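Local coordinates for Mgp-operon protein 3 (Mycoplasma pneumoniae, PDB 6RJ1), which probably takes part in cell adhesion as the P40/P90 membrane protein of this human pathogen, acting at the cell surface, at residues A494-N499 with T721-T726. Numbering follows the deposited sequence.
Sequences AKTELN and TKVKWT
Thr496 with Val723, and Glu497 with Lys724, pair in parallel in a mixed beta-sheet, joining chain segments more than 220 residues apart. Val723 N gives a straight hydrogen bond to Lys495 O at 2.8 Å. Val723 O receives Glu497 N in turn, at a more bent 139°. Trp725 N then bonds to Glu497 O at 3.1 Å, again nearly straight. A weak bond from Asn499 N to Trp725 O follows, and Thr728 OG1 bonds to both atoms. Beyond it, the Asn499 side chain takes over: ND2 donates to Thr726 O at 2.8 Å, and this acceptor lies close to the amide plane, while Gly501 N holds OD1 of the same amide, which should help fix its rotation.

Thr496, Val723, Leu498 and Trp725 share the buried face. With OG1 beside the backbone N (chi1 -49°), Thr496 CG2 is turned over the six-membered ring of Trp725, 4.0 Å from its centroid, as a CH-pi contact. Leu498 CD2 approaches the ring obliquely, 3.6 Å from Trp725 CE3. Thr496 OG1 is hydrogen-bonded to Tyr478 OH and Trp492 O, Trp725 NE1 to Glu703 O, and helix 701-712 packs on Val723.

On the other face, Glu497 and Lys724 run side by side. Glu497 OE1 lies alongside the aliphatic Lys724 chain, 3.4 Å from CE, but 4.2 Å from NZ, too far for a salt bridge. The chain continues along strand 723-732, which also pairs antiparallel with strand 693-699, the combination of directions that defines a mixed beta-sheet.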
loop_
_atom_site.group_PDB
_atom_site.type_symbol
_atom_site.label_atom_id
_atom_site.label_comp_id
_atom_site.label_asym_id
_atom_site.label_seq_id
_atom_site.Cartn_x
_atom_site.Cartn_y
_atom_site.Cartn_z
ATOM N N ALA A 494 -2.673 3.527 -13.120
ATOM C CA ALA A 494 -3.804 3.081 -13.940
ATOM C C ALA A 494 -3.396 2.852 -15.395
ATOM O O ALA A 494 -4.114 2.174 -16.129
ATOM C CB ALA A 494 -4.944 4.089 -13.863
ATOM N N LYS A 495 -2.261 3.436 -15.815
ATOM C CA LYS A 495 -1.702 3.288 -17.164
ATOM C C LYS A 495 -0.479 2.337 -17.142
ATOM O O LYS A 495 0.203 2.190 -18.158
ATOM C CB LYS A 495 -1.348 4.653 -17.764
ATOM C CG LYS A 495 -2.548 5.411 -18.303
ATOM C CD LYS A 495 -2.230 6.863 -18.647
ATOM C CE LYS A 495 -1.647 7.044 -20.028
ATOM N NZ LYS A 495 -1.699 8.466 -20.473
ATOM N N THR A 496 -0.215 1.687 -15.977
ATOM C CA THR A 496 0.866 0.715 -15.815
ATOM C C THR A 496 0.251 -0.655 -15.554
ATOM O O THR A 496 -0.177 -0.953 -14.433
ATOM C CB THR A 496 1.887 1.142 -14.750
ATOM O OG1 THR A 496 2.282 2.492 -14.974
ATOM C CG2 THR A 496 3.119 0.253 -14.746
ATOM N N GLU A 497 0.175 -1.470 -16.615
ATOM C CA GLU A 497 -0.360 -2.822 -16.586
ATOM C C GLU A 497 0.706 -3.749 -16.005
ATOM O O GLU A 497 1.840 -3.788 -16.487
ATOM C CB GLU A 497 -0.783 -3.256 -17.997
ATOM C CG GLU A 497 -1.633 -4.517 -18.061
ATOM C CD GLU A 497 -1.745 -5.081 -19.467
ATOM O OE1 GLU A 497 -0.785 -5.744 -19.925
ATOM O OE2 GLU A 497 -2.791 -4.847 -20.117
ATOM N N LEU A 498 0.350 -4.454 -14.933
ATOM C CA LEU A 498 1.251 -5.377 -14.255
ATOM C C LEU A 498 0.809 -6.810 -14.503
ATOM O O LEU A 498 -0.338 -7.054 -14.895
ATOM C CB LEU A 498 1.286 -5.093 -12.735
ATOM C CG LEU A 498 1.701 -3.680 -12.288
ATOM C CD1 LEU A 498 1.639 -3.541 -10.804
ATOM C CD2 LEU A 498 3.102 -3.316 -12.753
ATOM N N ASN A 499 1.738 -7.749 -14.319
ATOM C CA ASN A 499 1.453 -9.168 -14.415
ATOM C C ASN A 499 0.999 -9.567 -13.014
ATOM O O ASN A 499 1.703 -9.307 -12.033
ATOM C CB ASN A 499 2.687 -9.948 -14.851
ATOM C CG ASN A 499 2.481 -11.425 -15.089
ATOM O OD1 ASN A 499 1.467 -12.033 -14.726
ATOM N ND2 ASN A 499 3.460 -12.041 -15.708
ATOM N N THR A 721 -2.419 4.499 -24.239
ATOM C CA THR A 721 -1.299 3.558 -24.297
ATOM C C THR A 721 -0.829 3.217 -22.872
ATOM O O THR A 721 -0.719 4.100 -22.017
ATOM C CB THR A 721 -0.205 4.060 -25.240
ATOM O OG1 THR A 721 -0.825 4.590 -26.411
ATOM C CG2 THR A 721 0.763 2.957 -25.648
ATOM N N LYS A 722 -0.620 1.916 -22.623
ATOM C CA LYS A 722 -0.247 1.346 -21.340
ATOM C C LYS A 722 1.226 0.915 -21.285
ATOM O O LYS A 722 1.801 0.524 -22.302
ATOM C CB LYS A 722 -1.158 0.136 -21.055
ATOM C CG LYS A 722 -1.889 0.163 -19.715
ATOM C CD LYS A 722 -3.202 0.951 -19.764
ATOM C CE LYS A 722 -4.316 0.259 -19.024
ATOM N NZ LYS A 722 -4.912 -0.844 -19.827
ATOM N N VAL A 723 1.815 0.972 -20.081
ATOM C CA VAL A 723 3.183 0.542 -19.777
ATOM C C VAL A 723 3.014 -0.923 -19.365
ATOM O O VAL A 723 2.105 -1.237 -18.591
ATOM C CB VAL A 723 3.823 1.370 -18.618
ATOM C CG1 VAL A 723 5.302 1.040 -18.444
ATOM C CG2 VAL A 723 3.635 2.862 -18.819
ATOM N N LYS A 724 3.850 -1.816 -19.888
ATOM C CA LYS A 724 3.751 -3.234 -19.553
ATOM C C LYS A 724 4.970 -3.761 -18.796
ATOM O O LYS A 724 6.065 -3.855 -19.362
ATOM C CB LYS A 724 3.448 -4.089 -20.799
ATOM C CG LYS A 724 1.989 -4.053 -21.241
ATOM C CD LYS A 724 1.718 -5.101 -22.315
ATOM C CE LYS A 724 0.376 -4.908 -22.980
ATOM N NZ LYS A 724 0.152 -5.903 -24.061
ATOM N N TRP A 725 4.770 -4.097 -17.508
ATOM C CA TRP A 725 5.783 -4.687 -16.631
ATOM C C TRP A 725 5.348 -6.145 -16.468
ATOM O O TRP A 725 4.425 -6.445 -15.706
ATOM C CB TRP A 725 5.858 -3.943 -15.274
ATOM C CG TRP A 725 6.357 -2.518 -15.330
ATOM C CD1 TRP A 725 6.773 -1.826 -16.434
ATOM C CD2 TRP A 725 6.525 -1.629 -14.213
ATOM N NE1 TRP A 725 7.168 -0.556 -16.078
ATOM C CE2 TRP A 725 7.031 -0.408 -14.721
ATOM C CE3 TRP A 725 6.293 -1.742 -12.829
ATOM C CZ2 TRP A 725 7.303 0.689 -13.895
ATOM C CZ3 TRP A 725 6.551 -0.653 -12.016
ATOM C CH2 TRP A 725 7.064 0.541 -12.545
ATOM N N THR A 726 5.940 -7.033 -17.271
ATOM C CA THR A 726 5.565 -8.450 -17.317
ATOM C C THR A 726 6.253 -9.334 -16.257
ATOM O O THR A 726 5.746 -10.420 -15.956
ATOM C CB THR A 726 5.769 -9.004 -18.729
ATOM O OG1 THR A 726 7.066 -8.638 -19.183
ATOM C CG2 THR A 726 4.717 -8.494 -19.708
#